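Local coordinates for metagenomic carboxyl esterase MGS0156 (Uncultured organism, PDB 5D8M), which probably hydrolyses carboxylic ester bonds as an alpha/beta-hydrolase-like esterase of metagenomic origin, at residues V90-L95 and V124-R129. Residues are numbered along the deposited sequence; the frame is centred on the assembly and turned at random.
Sequences VLVPGL and VRTGGR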
loop_
_atom_site.group_PDB
_atom_site.type_symbol
_atom_site.label_atom_id
_atom_site.label_comp_id
_atom_site.label_asym_id
_atom_site.label_seq_id
_atom_site.Cartn_x
_atom_site.Cartn_y
_atom_site.Cartn_z
ATOM N N VAL A 90 5.365 -8.329 -7.546
ATOM C CA VAL A 90 4.514 -9.219 -6.786
ATOM C C VAL A 90 3.543 -8.365 -5.979
ATOM O O VAL A 90 3.932 -7.687 -5.028
ATOM C CB VAL A 90 5.341 -10.135 -5.872
ATOM C CG1 VAL A 90 4.417 -11.117 -5.164
ATOM C CG2 VAL A 90 6.400 -10.889 -6.726
ATOM N N LEU A 91 2.286 -8.404 -6.391
ATOM C CA LEU A 91 1.220 -7.577 -5.856
ATOM C C LEU A 91 0.545 -8.272 -4.674
ATOM O O LEU A 91 0.078 -9.374 -4.808
ATOM C CB LEU A 91 0.186 -7.284 -6.939
ATOM C CG LEU A 91 0.719 -6.789 -8.280
ATOM C CD1 LEU A 91 -0.396 -6.756 -9.371
ATOM C CD2 LEU A 91 1.338 -5.412 -8.089
ATOM N N VAL A 92 0.518 -7.618 -3.523
ATOM C CA VAL A 92 -0.088 -8.192 -2.344
ATOM C C VAL A 92 -1.135 -7.241 -1.799
ATOM O O VAL A 92 -0.792 -6.141 -1.342
ATOM C CB VAL A 92 0.961 -8.471 -1.250
ATOM C CG1 VAL A 92 0.317 -9.150 -0.059
ATOM C CG2 VAL A 92 2.125 -9.304 -1.822
ATOM N N PRO A 93 -2.415 -7.669 -1.801
ATOM C CA PRO A 93 -3.503 -6.795 -1.348
ATOM C C PRO A 93 -3.713 -6.818 0.147
ATOM O O PRO A 93 -3.022 -7.542 0.854
ATOM C CB PRO A 93 -4.731 -7.371 -2.058
ATOM C CG PRO A 93 -4.445 -8.819 -2.088
ATOM C CD PRO A 93 -2.937 -8.934 -2.353
ATOM N N GLY A 94 -4.709 -6.073 0.608
ATOM C CA GLY A 94 -4.946 -5.904 2.027
ATOM C C GLY A 94 -6.227 -6.494 2.597
ATOM O O GLY A 94 -6.767 -7.471 2.091
ATOM N N LEU A 95 -6.681 -5.891 3.697
ATOM C CA LEU A 95 -7.829 -6.354 4.444
ATOM C C LEU A 95 -9.087 -6.360 3.574
ATOM O O LEU A 95 -9.393 -5.366 2.919
ATOM C CB LEU A 95 -8.049 -5.454 5.675
ATOM C CG LEU A 95 -9.059 -5.914 6.727
ATOM C CD1 LEU A 95 -8.516 -7.151 7.415
ATOM C CD2 LEU A 95 -9.303 -4.800 7.735
ATOM N N VAL A 124 -0.861 -11.987 -5.651
ATOM C CA VAL A 124 -0.978 -12.949 -4.568
ATOM C C VAL A 124 -2.379 -12.881 -3.948
ATOM O O VAL A 124 -2.894 -11.801 -3.656
ATOM C CB VAL A 124 0.095 -12.689 -3.487
ATOM C CG1 VAL A 124 -0.079 -13.678 -2.301
ATOM C CG2 VAL A 124 1.473 -12.820 -4.117
ATOM N N ARG A 125 -3.026 -14.030 -3.800
ATOM C CA ARG A 125 -4.289 -14.063 -3.066
ATOM C C ARG A 125 -3.963 -14.315 -1.599
ATOM O O ARG A 125 -3.390 -15.344 -1.264
ATOM C CB ARG A 125 -5.229 -15.150 -3.607
ATOM C CG ARG A 125 -6.506 -15.289 -2.792
ATOM C CD ARG A 125 -7.532 -16.184 -3.482
ATOM N NE ARG A 125 -8.662 -16.461 -2.600
ATOM C CZ ARG A 125 -9.802 -17.035 -2.976
ATOM N NH1 ARG A 125 -9.990 -17.413 -4.243
ATOM N NH2 ARG A 125 -10.748 -17.250 -2.069
ATOM N N THR A 126 -4.272 -13.348 -0.752
ATOM C CA THR A 126 -4.141 -13.492 0.698
ATOM C C THR A 126 -5.524 -13.699 1.320
ATOM O O THR A 126 -6.549 -13.512 0.646
ATOM C CB THR A 126 -3.490 -12.244 1.332
ATOM O OG1 THR A 126 -4.310 -11.091 1.078
ATOM C CG2 THR A 126 -2.093 -12.000 0.776
ATOM N N GLY A 127 -5.562 -14.094 2.590
ATOM C CA GLY A 127 -6.814 -14.181 3.308
ATOM C C GLY A 127 -7.282 -12.774 3.627
ATOM O O GLY A 127 -6.590 -12.016 4.321
ATOM N N GLY A 128 -8.444 -12.405 3.103
ATOM C CA GLY A 128 -9.008 -11.097 3.389
ATOM C C GLY A 128 -9.347 -10.916 4.865
ATOM O O GLY A 128 -9.379 -9.786 5.363
ATOM N N ARG A 129 -9.614 -12.023 5.559
ATOM C CA ARG A 129 -9.966 -11.969 6.968
ATOM C C ARG A 129 -8.970 -12.708 7.879
ATOM O O ARG A 129 -9.308 -13.093 9.000
ATOM C CB ARG A 129 -11.378 -12.535 7.148
ATOM C CG ARG A 129 -12.418 -11.789 6.308
ATOM C CD ARG A 129 -13.819 -12.146 6.739
ATOM N NE ARG A 129 -14.280 -13.409 6.166
ATOM C CZ ARG A 129 -15.475 -13.933 6.411
ATOM N NH1 ARG A 129 -15.839 -15.075 5.847
ATOM N NH2 ARG A 129 -16.305 -13.322 7.235
HETATM O O HOH W 1 -3.607 -9.124 2.872
HETATM O O HOH W 2 -7.061 -9.918 0.883
#
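Val124 N donates a nearly straight hydrogen bond to Leu91 O (2.9 Å, N-H...O 171°), extending by one residue the parallel pairing of strand 87-92 with an outermost strand, 120-123, of an alpha/beta-hydrolase-like sheet. Pro93, with no N-H to offer Val124 O, helps to end the ladder; its ring CD instead lies 3.1 Å from that oxygen. By strand order, the loop after 87-92 is probably the one carrying the oxyanion hole in alpha/beta hydrolases. Branched valines suit the extended backbone and fill the layer between sheet and helix 132-143. Val124 CG2 meets Val90 CG1 at 3.6 Å, while Val92 also leans on Ile139 of that helix.

Thr126 suits the parting of the loops because one side chain serves two kinds of neighbour. Its CB sends CG2 to Val92 CG1, 3.8 Å away, continuing the apolar layer. The other branch, OG1, sits between the backbone N and the carbonyl carbon (chi1 61°) and looks across at the proline ring, too far from Pro93 O for a direct bond. Two waters bridge it to the backbone of 93-94. OG1 donates to the first, which donates to Pro93 O at 2.6 Å; the second donates both to Thr126 OG1, at 3.0 Å, and to Gly94 O, at 2.7 Å.

The chains close again at Gly128, where Leu95 CD1 rests 3.4 Å from Gly128 O.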